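Zn-dependent hydrolase of metallo-beta-lactamase superfamily TM0207 (Thermotoga maritima, PDB 1VJN) is a putative zinc-dependent hydrolase of the metallo-beta-lactamase superfamily whose substrate is not known. Local coordinates at residues 73-76 / 82-85; 167-172 / 187-192. All coordinates share one frame; numbering follows the deposited sequence.

Contact 1: residues 73-76 / 82-85; sequences RVID and TVNG
R73, which rests its aliphatic stem on V83, turns its charged end back onto its own strand: NH1 bonds to the carbonyl O of V74 at 3.3 Å. The N-H points almost straight at the oxygen (164°), which lies close to the guanidinium plane, although the donor stands tilted from the carbonyl plane. The chain bends about CB-CG (chi2 52°) and again about CG-CD, which turns the guanidinium back toward V74. V83 meets methylenes, with R73 CG 4.1 Å from V83 CG2 and R73 CB 4.2 Å from V83 CG1, the two side chains crossing at about a right angle. Arginine suits this exposed edge because its methylenes can pack on V83 while its guanidinium bonds to a carbonyl. The buried I75 brings CD1 to 4.3 Å from V83 CG2, so that one valine methyl meets both residues. Edge strands of the two sheets of the metallo-hydrolase fold thus meet side chain to side chain, with no hydrogen bond between the segments. Strand 73-75 runs parallel to strand 52-54, the backbone of R73 bonding to D51 and V53 and that of I75 to V53 and E55; V52 touches both I75 and V83, and I88 of strand 86-95 packs on I75.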
loop_
_atom_site.group_PDB
_atom_site.type_symbol
_atom_site.label_atom_id
_atom_site.label_comp_id
_atom_site.label_asym_id
_atom_site.label_seq_id
_atom_site.Cartn_x
_atom_site.Cartn_y
_atom_site.Cartn_z
ATOM N N ARG A 73 10.623 -5.051 13.782
ATOM C CA ARG A 73 10.780 -3.638 13.994
ATOM C C ARG A 73 9.457 -2.965 13.611
ATOM O O ARG A 73 8.953 -3.157 12.503
ATOM C CB ARG A 73 11.904 -3.113 13.108
ATOM C CG ARG A 73 12.035 -1.618 13.029
ATOM C CD ARG A 73 12.109 -0.972 14.350
ATOM N NE ARG A 73 13.209 -0.011 14.382
ATOM C CZ ARG A 73 13.071 1.299 14.337
ATOM N NH1 ARG A 73 11.859 1.872 14.281
ATOM N NH2 ARG A 73 14.155 2.043 14.405
ATOM N N VAL A 74 8.871 -2.209 14.540
ATOM C CA VAL A 74 7.649 -1.460 14.253
ATOM C C VAL A 74 8.113 -0.091 13.775
ATOM O O VAL A 74 8.881 0.522 14.478
ATOM C CB VAL A 74 6.823 -1.237 15.507
ATOM C CG1 VAL A 74 5.586 -0.323 15.170
ATOM C CG2 VAL A 74 6.388 -2.551 16.064
ATOM N N ILE A 75 7.633 0.387 12.627
ATOM C CA ILE A 75 7.946 1.733 12.142
ATOM C C ILE A 75 6.619 2.491 12.025
ATOM O O ILE A 75 5.722 2.077 11.306
ATOM C CB ILE A 75 8.681 1.695 10.809
ATOM C CG1 ILE A 75 9.919 0.858 10.907
ATOM C CG2 ILE A 75 9.117 3.078 10.354
ATOM C CD1 ILE A 75 10.618 0.685 9.620
ATOM N N ASP A 76 6.477 3.551 12.834
ATOM C CA ASP A 76 5.279 4.358 12.832
ATOM C C ASP A 76 5.573 5.856 12.806
ATOM O O ASP A 76 4.720 6.633 13.160
ATOM C CB ASP A 76 4.413 4.032 14.039
ATOM C CG ASP A 76 5.127 4.236 15.355
ATOM O OD1 ASP A 76 6.256 4.787 15.405
ATOM O OD2 ASP A 76 4.632 3.832 16.418
ATOM N N THR A 82 16.657 1.322 7.488
ATOM C CA THR A 82 17.193 0.192 6.802
ATOM C C THR A 82 17.027 -0.949 7.775
ATOM O O THR A 82 17.592 -0.952 8.867
ATOM C CB THR A 82 18.652 0.459 6.455
ATOM O OG1 THR A 82 18.694 1.305 5.305
ATOM C CG2 THR A 82 19.367 -0.820 5.998
ATOM N N VAL A 83 16.202 -1.897 7.397
ATOM C CA VAL A 83 15.890 -2.957 8.297
ATOM C C VAL A 83 16.080 -4.219 7.514
ATOM O O VAL A 83 15.329 -4.485 6.572
ATOM C CB VAL A 83 14.455 -2.823 8.852
ATOM C CG1 VAL A 83 14.110 -4.042 9.701
ATOM C CG2 VAL A 83 14.311 -1.534 9.673
ATOM N N ASN A 84 17.135 -4.960 7.875
ATOM C CA ASN A 84 17.383 -6.284 7.318
ATOM C C ASN A 84 17.646 -6.264 5.798
ATOM O O ASN A 84 17.180 -7.150 5.057
ATOM C CB ASN A 84 16.205 -7.230 7.686
ATOM C CG ASN A 84 16.018 -7.395 9.228
ATOM O OD1 ASN A 84 14.968 -7.040 9.801
ATOM N ND2 ASN A 84 17.041 -7.935 9.887
ATOM N N GLY A 85 18.398 -5.258 5.346
ATOM C CA GLY A 85 18.736 -5.104 3.925
ATOM C C GLY A 85 17.616 -4.561 3.038
ATOM O O GLY A 85 17.740 -4.556 1.803
#

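Contact 2: residues 167-172 / 187-192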
loop_
_atom_site.group_PDB
_atom_site.type_symbol
_atom_site.label_atom_id
_atom_site.label_comp_id
_atom_site.label_asym_id
_atom_site.label_seq_id
_atom_site.Cartn_x
_atom_site.Cartn_y
_atom_site.Cartn_z
ATOM N N LYS A 167 3.497 1.591 -12.029
ATOM C CA LYS A 167 3.270 0.555 -13.021
ATOM C C LYS A 167 2.161 -0.386 -12.553
ATOM O O LYS A 167 1.057 -0.340 -13.085
ATOM C CB LYS A 167 4.568 -0.211 -13.271
ATOM C CG LYS A 167 5.702 0.642 -13.745
ATOM C CD LYS A 167 5.382 1.232 -15.112
ATOM C CE LYS A 167 6.393 2.313 -15.515
ATOM N NZ LYS A 167 5.711 3.514 -16.103
ATOM N N VAL A 168 2.452 -1.243 -11.574
ATOM C CA VAL A 168 1.417 -2.043 -10.958
ATOM C C VAL A 168 0.715 -1.168 -9.979
ATOM O O VAL A 168 1.351 -0.566 -9.113
ATOM C CB VAL A 168 1.962 -3.251 -10.232
ATOM C CG1 VAL A 168 0.844 -3.949 -9.409
ATOM C CG2 VAL A 168 2.570 -4.219 -11.239
ATOM N N ILE A 169 -0.602 -1.055 -10.143
ATOM C CA ILE A 169 -1.441 -0.277 -9.252
ATOM C C ILE A 169 -2.480 -1.169 -8.545
ATOM O O ILE A 169 -3.303 -1.817 -9.216
ATOM C CB ILE A 169 -2.185 0.815 -10.047
ATOM C CG1 ILE A 169 -1.220 1.860 -10.621
ATOM C CG2 ILE A 169 -3.168 1.478 -9.136
ATOM C CD1 ILE A 169 -1.814 2.725 -11.752
ATOM N N ILE A 170 -2.477 -1.184 -7.210
ATOM C CA ILE A 170 -3.425 -1.989 -6.495
ATOM C C ILE A 170 -4.312 -1.061 -5.677
ATOM O O ILE A 170 -3.822 -0.410 -4.739
ATOM C CB ILE A 170 -2.707 -3.036 -5.603
ATOM C CG1 ILE A 170 -1.832 -3.992 -6.443
ATOM C CG2 ILE A 170 -3.703 -3.805 -4.754
ATOM C CD1 ILE A 170 -0.703 -4.677 -5.692
ATOM N N PRO A 171 -5.605 -0.962 -6.037
ATOM C CA PRO A 171 -6.538 -0.109 -5.253
ATOM C C PRO A 171 -6.889 -0.740 -3.885
ATOM O O PRO A 171 -6.868 -1.984 -3.710
ATOM C CB PRO A 171 -7.809 -0.053 -6.123
ATOM C CG PRO A 171 -7.768 -1.357 -6.958
ATOM C CD PRO A 171 -6.281 -1.641 -7.185
HETATM N N MSE A 172 -7.228 0.093 -2.925
HETATM C CA MSE A 172 -7.736 -0.426 -1.663
HETATM C C MSE A 172 -8.710 0.599 -1.146
HETATM O O MSE A 172 -8.899 1.627 -1.791
HETATM C CB MSE A 172 -6.611 -0.662 -0.658
HETATM C CG MSE A 172 -5.740 0.552 -0.447
HETATM SE SE MSE A 172 -4.107 0.211 0.677
HETATM C CE MSE A 172 -3.452 2.076 0.659
ATOM N N ASP A 187 -15.058 -0.353 -9.043
ATOM C CA ASP A 187 -15.408 -0.170 -10.457
ATOM C C ASP A 187 -15.283 1.285 -10.929
ATOM O O ASP A 187 -14.988 1.520 -12.098
ATOM C CB ASP A 187 -16.831 -0.666 -10.724
ATOM C CG ASP A 187 -16.962 -2.204 -10.658
ATOM O OD1 ASP A 187 -15.952 -2.940 -10.450
ATOM O OD2 ASP A 187 -18.081 -2.765 -10.813
ATOM N N ASP A 188 -15.489 2.264 -10.026
ATOM C CA ASP A 188 -15.324 3.685 -10.388
ATOM C C ASP A 188 -13.888 4.053 -10.704
ATOM O O ASP A 188 -13.615 4.950 -11.465
ATOM C CB ASP A 188 -15.794 4.599 -9.250
ATOM C CG ASP A 188 -17.296 4.610 -9.092
ATOM O OD1 ASP A 188 -17.998 3.802 -9.743
ATOM O OD2 ASP A 188 -17.872 5.395 -8.318
ATOM N N PHE A 189 -12.950 3.396 -10.073
ATOM C CA PHE A 189 -11.546 3.567 -10.415
ATOM C C PHE A 189 -11.206 2.795 -11.684
ATOM O O PHE A 189 -10.530 3.307 -12.587
ATOM C CB PHE A 189 -10.746 3.100 -9.225
ATOM C CG PHE A 189 -9.270 3.251 -9.358
ATOM C CD1 PHE A 189 -8.688 4.495 -9.443
ATOM C CD2 PHE A 189 -8.442 2.114 -9.321
ATOM C CE1 PHE A 189 -7.330 4.627 -9.523
ATOM C CE2 PHE A 189 -7.075 2.244 -9.416
ATOM C CZ PHE A 189 -6.512 3.489 -9.504
ATOM N N LEU A 190 -11.687 1.564 -11.792
ATOM C CA LEU A 190 -11.336 0.713 -12.951
ATOM C C LEU A 190 -11.748 1.308 -14.296
ATOM O O LEU A 190 -11.068 1.117 -15.305
ATOM C CB LEU A 190 -11.953 -0.689 -12.819
ATOM C CG LEU A 190 -11.585 -1.449 -11.551
ATOM C CD1 LEU A 190 -12.225 -2.851 -11.531
ATOM C CD2 LEU A 190 -10.084 -1.541 -11.387
ATOM N N LYS A 191 -12.881 1.998 -14.326
ATOM C CA LYS A 191 -13.348 2.626 -15.549
ATOM C C LYS A 191 -12.393 3.709 -16.105
ATOM O O LYS A 191 -12.531 4.127 -17.242
ATOM C CB LYS A 191 -14.778 3.174 -15.394
ATOM C CG LYS A 191 -14.980 4.171 -14.262
ATOM C CD LYS A 191 -15.856 5.374 -14.648
ATOM C CE LYS A 191 -17.252 4.993 -15.146
ATOM N NZ LYS A 191 -17.925 6.162 -15.852
ATOM N N LEU A 192 -11.389 4.114 -15.332
ATOM C CA LEU A 192 -10.475 5.159 -15.761
ATOM C C LEU A 192 -9.276 4.621 -16.509
ATOM O O LEU A 192 -8.435 5.393 -16.971
ATOM C CB LEU A 192 -10.013 5.954 -14.531
ATOM C CG LEU A 192 -11.135 6.624 -13.722
ATOM C CD1 LEU A 192 -10.544 7.266 -12.440
ATOM C CD2 LEU A 192 -11.933 7.658 -14.560
#
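F189 reaches from the short helix 187-190 to I169 and P171 on strand 168-172, in the layered metallo-hydrolase/oxidoreductase fold, where helices pack on the outside of a two-sheet core. The close part of the contact is entirely apolar and buried. The phenyl ring extends from the helix with CG anti to the backbone N (chi1 -177°), which carries its far end over to the strand. I169 comes up to the ring edge, near the ring plane, with CG2 3.9 Å from F189 CZ and 4.0 Å from F189 CE2. P171 approaches obliquely instead. A branched isoleucine gives the ring edge a methyl to rest on, and a proline offers a compact hydrocarbon ring and has no N-H to be satisfied in this buried strand. The end of the phenylalanine ring spans both side chains; A157 of helix 154-163 and V146 also touch F189, and F193 meets it edge to face.

The solvent side is quite different. The exposed D187 and K191 have no contact with segment 167-172; D187 OD1 has a long, weak ion pair with R198 NH2. Charged residues suit this outer surface. L190 is intermediate, taking little part across the contact and packing its side chain on V214 and V216 of strand 213-216. The helical turn is held by its own backbone, K191 N bonding to D187 O at 3.1 Å. On the buried side, the closest approach of P171 is made by its CB, 3.9 Å from F189 CD2 and 4.1 Å from F189 CE2.

Overall arrangement
Contact 2 belongs to the buried interior, with all three touching residues shielded from solvent, whereas contact 1 is only partly buried and includes an exposed arginine. Their centres lie 29 Å apart, on opposite sides of the chain's centre, and they do not touch. Both reach the eight-stranded sheet, contact 1 at an edge strand, 79-83, and contact 2 at the interior strand 168-172. Contact 1 ties that sheet to the edge of the other one; contact 2 ties it to a helix. Neither uses a hydrogen bond across its segments. Contact 1 is aliphatic there, the arginine's charged end being bonded within its own strand, while contact 2 relies on an aromatic ring against aliphatic groups.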